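Local coordinates for protein peptide amidase (Stenotrophomonas maltophilia, PDB 1M22) that probably hydrolyses amide bonds, as an amidase of the amidase signature family that uses a serine nucleophile, at residues 55-58 and 59-62; 108-111 and 112-116; 332-335 and 336-340. All coordinates share one frame; numbering follows the deposited sequence.

Contact 1: residues 55-58 and 59-62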
loop_
_atom_site.group_PDB
_atom_site.type_symbol
_atom_site.label_atom_id
_atom_site.label_comp_id
_atom_site.label_asym_id
_atom_site.label_seq_id
_atom_site.Cartn_x
_atom_site.Cartn_y
_atom_site.Cartn_z
ATOM N N ASN A 55 12.201 -5.713 -14.372
ATOM C CA ASN A 55 13.338 -4.816 -14.481
ATOM C C ASN A 55 14.423 -5.566 -15.243
ATOM O O ASN A 55 14.935 -6.578 -14.768
ATOM C CB ASN A 55 13.847 -4.430 -13.091
ATOM C CG ASN A 55 15.109 -3.592 -13.146
ATOM O OD1 ASN A 55 15.495 -3.102 -14.208
ATOM N ND2 ASN A 55 15.755 -3.417 -12.000
ATOM N N PRO A 56 14.783 -5.088 -16.445
ATOM C CA PRO A 56 15.822 -5.777 -17.214
ATOM C C PRO A 56 17.171 -5.807 -16.505
ATOM O O PRO A 56 18.021 -6.640 -16.816
ATOM C CB PRO A 56 15.864 -4.986 -18.520
ATOM C CG PRO A 56 15.493 -3.606 -18.088
ATOM C CD PRO A 56 14.343 -3.864 -17.136
ATOM N N ASP A 57 17.359 -4.909 -15.542
ATOM C CA ASP A 57 18.613 -4.835 -14.799
ATOM C C ASP A 57 18.569 -5.515 -13.434
ATOM O O ASP A 57 19.484 -5.341 -12.630
ATOM C CB ASP A 57 19.034 -3.377 -14.593
ATOM C CG ASP A 57 19.327 -2.660 -15.893
ATOM O OD1 ASP A 57 19.777 -3.318 -16.852
ATOM O OD2 ASP A 57 19.123 -1.428 -15.945
ATOM N N ALA A 58 17.524 -6.295 -13.171
ATOM C CA ALA A 58 17.398 -6.968 -11.878
ATOM C C ALA A 58 18.599 -7.847 -11.544
ATOM O O ALA A 58 19.159 -7.751 -10.452
ATOM C CB ALA A 58 16.124 -7.799 -11.840
ATOM N N LEU A 59 18.990 -8.706 -12.481
ATOM C CA LEU A 59 20.122 -9.599 -12.261
ATOM C C LEU A 59 21.421 -8.818 -12.095
ATOM O O LEU A 59 22.258 -9.158 -11.258
ATOM C CB LEU A 59 20.250 -10.588 -13.422
ATOM C CG LEU A 59 21.375 -11.619 -13.289
ATOM C CD1 LEU A 59 21.192 -12.422 -12.006
ATOM C CD2 LEU A 59 21.370 -12.535 -14.503
ATOM N N LYS A 60 21.583 -7.770 -12.897
ATOM C CA LYS A 60 22.772 -6.930 -12.824
ATOM C C LYS A 60 22.873 -6.304 -11.435
ATOM O O LYS A 60 23.944 -6.289 -10.826
ATOM C CB LYS A 60 22.709 -5.827 -13.885
ATOM C CG LYS A 60 23.888 -4.859 -13.851
ATOM C CD LYS A 60 23.793 -3.810 -14.951
ATOM C CE LYS A 60 22.619 -2.870 -14.735
ATOM N NZ LYS A 60 22.761 -2.083 -13.478
ATOM N N GLU A 61 21.749 -5.791 -10.942
ATOM C CA GLU A 61 21.703 -5.169 -9.623
ATOM C C GLU A 61 22.047 -6.184 -8.535
ATOM O O GLU A 61 22.859 -5.906 -7.652
ATOM C CB GLU A 61 20.311 -4.574 -9.369
ATOM C CG GLU A 61 20.055 -3.259 -10.104
ATOM C CD GLU A 61 18.627 -2.743 -9.944
ATOM O OE1 GLU A 61 18.077 -2.796 -8.820
ATOM O OE2 GLU A 61 18.058 -2.263 -10.947
ATOM N N ALA A 62 21.436 -7.362 -8.605
ATOM C CA ALA A 62 21.694 -8.406 -7.622
ATOM C C ALA A 62 23.172 -8.801 -7.617
ATOM O O ALA A 62 23.776 -8.966 -6.556
ATOM C CB ALA A 62 20.820 -9.625 -7.912
HETATM O O HOH W 1 17.219 -9.256 -14.965
HETATM O O HOH W 2 20.026 -7.692 -15.480
#
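N55 and E61 meet nearly at right angles, the amide of the loop residue crossing the end of the glutamate one turn into the helix. ND2 of N55 gives a hydrogen to OE2 of E61 at 2.8 Å. The acceptor lies in the amide plane of N55, but the carboxylate is approached from above its own plane, 50° out of it, and the two planes stand 54° apart. CG of E61 lies beside its backbone N (chi1 -76°) and the chain runs extended from there, which carries the carboxylate back past the first turn; on the way its CG passes 3.3 Å from the carbonyl O of D57. The other end of the N55 amide works at the same time: OD1 accepts from the backbone N of D57 at 2.9 Å, from above its carbonyl plane, forming an Asx turn. This sits on a type I beta turn from N55 to A58, closed by A58 N to N55 O, and together they lead strand 51-54 into helix 58-70. D57 holds the N-cap position, yet its carboxylate makes no capping bond. Instead D57 and K60 run side by side in the same direction, with CE of K60 3.5 Å from CG of D57. Bends at chi3 and chi4 set CE alongside the aspartate carboxyl group, although NZ stays 4.4 Å from OD2, beyond a salt bridge. The first helical bonds follow, E61 N to D57 O and A62 N to A58 O. A water bridges P56 O and K60 N. Both N55 ND2 and E61 OE1 also bond the backbone of V124 on the neighbouring strand 123-128, while R118 forms a salt bridge with E61 OE2.

Contact 2: residues 108-111 and 112-116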
loop_
_atom_site.group_PDB
_atom_site.type_symbol
_atom_site.label_atom_id
_atom_site.label_comp_id
_atom_site.label_asym_id
_atom_site.label_seq_id
_atom_site.Cartn_x
_atom_site.Cartn_y
_atom_site.Cartn_z
ATOM N N PRO A 108 10.634 7.614 -16.707
ATOM C CA PRO A 108 11.273 8.638 -15.871
ATOM C C PRO A 108 12.306 8.102 -14.877
ATOM O O PRO A 108 12.340 6.909 -14.576
ATOM C CB PRO A 108 10.088 9.292 -15.169
ATOM C CG PRO A 108 9.123 8.153 -15.021
ATOM C CD PRO A 108 9.207 7.472 -16.367
ATOM N N ASP A 109 13.139 9.004 -14.368
ATOM C CA ASP A 109 14.173 8.651 -13.400
ATOM C C ASP A 109 13.562 8.265 -12.057
ATOM O O ASP A 109 12.413 8.603 -11.770
ATOM C CB ASP A 109 15.135 9.826 -13.204
ATOM C CG ASP A 109 15.768 10.284 -14.503
ATOM O OD1 ASP A 109 16.351 9.437 -15.209
ATOM O OD2 ASP A 109 15.683 11.491 -14.813
ATOM N N ASP A 110 14.352 7.576 -11.238
ATOM C CA ASP A 110 13.929 7.101 -9.919
ATOM C C ASP A 110 13.255 8.109 -8.994
ATOM O O ASP A 110 13.727 9.234 -8.832
ATOM C CB ASP A 110 15.127 6.539 -9.146
ATOM C CG ASP A 110 15.650 5.240 -9.719
ATOM O OD1 ASP A 110 15.099 4.758 -10.727
ATOM O OD2 ASP A 110 16.621 4.697 -9.149
ATOM N N ALA A 111 12.165 7.675 -8.369
ATOM C CA ALA A 111 11.453 8.492 -7.393
ATOM C C ALA A 111 12.364 8.551 -6.164
ATOM O O ALA A 111 13.232 7.694 -5.984
ATOM C CB ALA A 111 10.136 7.831 -7.023
ATOM N N TYR A 112 12.165 9.546 -5.311
ATOM C CA TYR A 112 12.993 9.679 -4.120
ATOM C C TYR A 112 13.056 8.396 -3.290
ATOM O O TYR A 112 14.141 7.945 -2.923
ATOM C CB TYR A 112 12.487 10.825 -3.239
ATOM C CG TYR A 112 13.391 11.102 -2.058
ATOM C CD1 TYR A 112 14.601 11.771 -2.229
ATOM C CD2 TYR A 112 13.060 10.656 -0.778
ATOM C CE1 TYR A 112 15.462 11.986 -1.157
ATOM C CE2 TYR A 112 13.917 10.866 0.303
ATOM C CZ TYR A 112 15.114 11.529 0.100
ATOM O OH TYR A 112 15.978 11.726 1.150
ATOM N N LEU A 113 11.907 7.794 -2.997
ATOM C CA LEU A 113 11.918 6.586 -2.179
ATOM C C LEU A 113 12.630 5.424 -2.863
ATOM O O LEU A 113 13.160 4.538 -2.192
ATOM C CB LEU A 113 10.493 6.193 -1.776
ATOM C CG LEU A 113 9.514 5.646 -2.810
ATOM C CD1 LEU A 113 9.740 4.149 -3.004
ATOM C CD2 LEU A 113 8.102 5.883 -2.312
ATOM N N VAL A 114 12.653 5.425 -4.193
ATOM C CA VAL A 114 13.335 4.365 -4.924
ATOM C C VAL A 114 14.844 4.582 -4.802
ATOM O O VAL A 114 15.608 3.623 -4.674
ATOM C CB VAL A 114 12.907 4.338 -6.406
ATOM C CG1 VAL A 114 13.749 3.336 -7.184
ATOM C CG2 VAL A 114 11.436 3.961 -6.499
ATOM N N ARG A 115 15.272 5.842 -4.831
ATOM C CA ARG A 115 16.688 6.144 -4.674
ATOM C C ARG A 115 17.107 5.676 -3.280
ATOM O O ARG A 115 18.187 5.114 -3.102
ATOM C CB ARG A 115 16.947 7.646 -4.833
ATOM C CG ARG A 115 16.609 8.179 -6.222
ATOM C CD ARG A 115 17.368 9.460 -6.550
ATOM N NE ARG A 115 16.962 10.605 -5.738
ATOM C CZ ARG A 115 15.827 11.278 -5.902
ATOM N NH1 ARG A 115 14.972 10.925 -6.852
ATOM N NH2 ARG A 115 15.551 12.315 -5.122
ATOM N N ARG A 116 16.245 5.890 -2.290
ATOM C CA ARG A 116 16.563 5.456 -0.936
ATOM C C ARG A 116 16.654 3.933 -0.849
ATOM O O ARG A 116 17.551 3.398 -0.199
ATOM C CB ARG A 116 15.521 5.960 0.065
ATOM C CG ARG A 116 15.548 7.462 0.306
ATOM C CD ARG A 116 14.677 7.831 1.498
ATOM N NE ARG A 116 15.234 7.351 2.761
ATOM C CZ ARG A 116 16.287 7.891 3.368
ATOM N NH1 ARG A 116 16.904 8.934 2.832
ATOM N NH2 ARG A 116 16.724 7.387 4.515
#
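D110 reaches two residues of the following helix at once, V114 with its carboxylate end and R115 with its CB. CG1 of V114 comes 3.7 Å from CG of D110, the two side chains crossing at about a right angle, and CG of R115 lies 3.7 Å from D110 CB. The arginine then bends at chi3 (-68°), turning its guanidinium back over the start of the helix. There NH1 makes a weak hydrogen bond of 2.9 Å to the backbone O of D110, which lies at the edge of the guanidinium, near its plane. One face of the same group rests on Y112 CA, 3.4 Å above the plane and offset toward the rim. These contacts surround the N-terminal end of helix 112-119, where A111 is the N-cap residue. Its carbonyl O accepts from R115 N at 3.0 Å, the regular bond of the first turn, and more weakly from V114 N; its CB packs 4.1 Å from V114 CG2. Further out, the D110 carboxylate is gripped at both oxygens: OD1 takes a hydrogen bond from A92 N, and OD2 a salt bridge from R118, one turn beyond V114. A backbone hydrogen bond between A111 and N90 ties the cap to the beginning of the same long loop, just after strand 82-86, where I89 touches V114.

Contact 3: residues 332-335 and 336-340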
loop_
_atom_site.group_PDB
_atom_site.type_symbol
_atom_site.label_atom_id
_atom_site.label_comp_id
_atom_site.label_asym_id
_atom_site.label_seq_id
_atom_site.Cartn_x
_atom_site.Cartn_y
_atom_site.Cartn_z
ATOM N N ALA A 332 -4.588 19.237 -10.667
ATOM C CA ALA A 332 -3.405 20.033 -10.374
ATOM C C ALA A 332 -2.150 19.175 -10.252
ATOM O O ALA A 332 -1.123 19.471 -10.865
ATOM C CB ALA A 332 -3.618 20.832 -9.094
ATOM N N GLY A 333 -2.240 18.106 -9.464
ATOM C CA GLY A 333 -1.098 17.232 -9.262
ATOM C C GLY A 333 -0.652 16.464 -10.490
ATOM O O GLY A 333 0.549 16.371 -10.768
ATOM N N LEU A 334 -1.604 15.905 -11.231
ATOM C CA LEU A 334 -1.256 15.140 -12.419
ATOM C C LEU A 334 -0.576 16.014 -13.464
ATOM O O LEU A 334 0.428 15.617 -14.058
ATOM C CB LEU A 334 -2.499 14.482 -13.030
ATOM C CG LEU A 334 -2.188 13.577 -14.227
ATOM C CD1 LEU A 334 -1.353 12.385 -13.771
ATOM C CD2 LEU A 334 -3.487 13.104 -14.862
ATOM N N GLU A 335 -1.112 17.209 -13.690
ATOM C CA GLU A 335 -0.511 18.086 -14.681
ATOM C C GLU A 335 0.872 18.551 -14.223
ATOM O O GLU A 335 1.780 18.684 -15.041
ATOM C CB GLU A 335 -1.451 19.259 -14.989
ATOM C CG GLU A 335 -2.830 18.776 -15.454
ATOM C CD GLU A 335 -3.640 19.827 -16.192
ATOM O OE1 GLU A 335 -3.610 21.007 -15.788
ATOM O OE2 GLU A 335 -4.324 19.459 -17.171
ATOM N N ARG A 336 1.048 18.769 -12.922
ATOM C CA ARG A 336 2.360 19.174 -12.415
ATOM C C ARG A 336 3.340 18.019 -12.642
ATOM O O ARG A 336 4.479 18.231 -13.058
ATOM C CB ARG A 336 2.293 19.513 -10.921
ATOM C CG ARG A 336 3.647 19.892 -10.312
ATOM C CD ARG A 336 3.495 20.484 -8.913
ATOM N NE ARG A 336 3.027 19.509 -7.930
ATOM C CZ ARG A 336 3.782 18.550 -7.403
ATOM N NH1 ARG A 336 5.053 18.429 -7.761
ATOM N NH2 ARG A 336 3.269 17.708 -6.516
ATOM N N TYR A 337 2.891 16.796 -12.368
ATOM C CA TYR A 337 3.733 15.621 -12.559
ATOM C C TYR A 337 4.130 15.466 -14.027
ATOM O O TYR A 337 5.299 15.222 -14.336
ATOM C CB TYR A 337 3.006 14.360 -12.059
ATOM C CG TYR A 337 3.690 13.059 -12.424
ATOM C CD1 TYR A 337 3.569 12.527 -13.704
ATOM C CD2 TYR A 337 4.488 12.381 -11.502
ATOM C CE1 TYR A 337 4.223 11.359 -14.067
ATOM C CE2 TYR A 337 5.151 11.206 -11.856
ATOM C CZ TYR A 337 5.013 10.704 -13.143
ATOM O OH TYR A 337 5.665 9.558 -13.529
ATOM N N PHE A 338 3.163 15.607 -14.934
ATOM C CA PHE A 338 3.452 15.478 -16.360
ATOM C C PHE A 338 4.520 16.480 -16.796
ATOM O O PHE A 338 5.400 16.157 -17.593
ATOM C CB PHE A 338 2.197 15.716 -17.214
ATOM C CG PHE A 338 1.203 14.579 -17.204
ATOM C CD1 PHE A 338 1.592 13.273 -16.917
ATOM C CD2 PHE A 338 -0.127 14.819 -17.544
ATOM C CE1 PHE A 338 0.669 12.227 -16.975
ATOM C CE2 PHE A 338 -1.053 13.781 -17.604
ATOM C CZ PHE A 338 -0.656 12.485 -17.321
ATOM N N ASN A 339 4.430 17.700 -16.278
ATOM C CA ASN A 339 5.381 18.750 -16.622
ATOM C C ASN A 339 6.756 18.507 -16.013
ATOM O O ASN A 339 7.772 18.613 -16.695
ATOM C CB ASN A 339 4.845 20.110 -16.164
ATOM C CG ASN A 339 5.852 21.229 -16.348
ATOM O OD1 ASN A 339 6.776 21.391 -15.548
ATOM N ND2 ASN A 339 5.683 22.004 -17.411
ATOM N N THR A 340 6.775 18.177 -14.726
ATOM C CA THR A 340 8.018 17.929 -14.003
ATOM C C THR A 340 8.867 16.818 -14.617
ATOM O O THR A 340 10.088 16.939 -14.712
ATOM C CB THR A 340 7.729 17.564 -12.527
ATOM O OG1 THR A 340 7.056 18.656 -11.888
ATOM C CG2 THR A 340 9.024 17.262 -11.782
#
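L334 and F338 pack together one turn apart on the C-terminal part of helix 319-340, an i to i+4 pair joined by a CH-pi contact. CB of L334 leaves the backbone pointing away from the following turn, but with CG anti to the backbone N (chi1 -176°) the rest of the chain comes back over the phenyl ring. CG stands 3.5 Å above the ring plane, displaced toward the rim, and comes 3.6 Å from F338 CE2. Beyond it the two methyls divide the far end of the ring: CD1 lies 3.6 Å from CZ and also near CE1, while CD2 is 3.7 Å from CE2. The phenyl ring is placed there by a chi1 of -75°, which sets F338 CG beside its backbone N. The carbonyl O of L334 lies over a face of the same ring, nearer its CG end, and accepts the helical bond from F338 N at 2.9 Å. W133 of helix 132-135 touches both L334 and F338, so the pair forms part of the join between two helices. On neighbouring sides of the helix the polar ends find loops: OE2 of E335 accepts from L348 N, and Y337 bonds through its hydroxyl to N90 OD1. At the root of the tyrosine, CB lies 3.4 Å from G333 O, the carbonyl that takes the hydrogen bond from Y337 N.

Overall arrangement
From the N terminus, the three contacts follow in series, none nested in or crossing another. Contact 1 turns the chain from edge strand 51-54 of the large mixed sheet into helix 58-70. Contact 2 starts helix 112-119 after the loop that follows strand 82-86; its centre is about 16 Å from that of contact 1. The two do not touch, yet R118 forms salt bridges with an acidic residue of each. Contact 3, much later, lies wholly within helix 319-340 and closes no loop. It touches contact 2 where P108 CG packs 4.0 Å from Y337 OH, and N90 binds both, bringing the late helix against the early part of the fold.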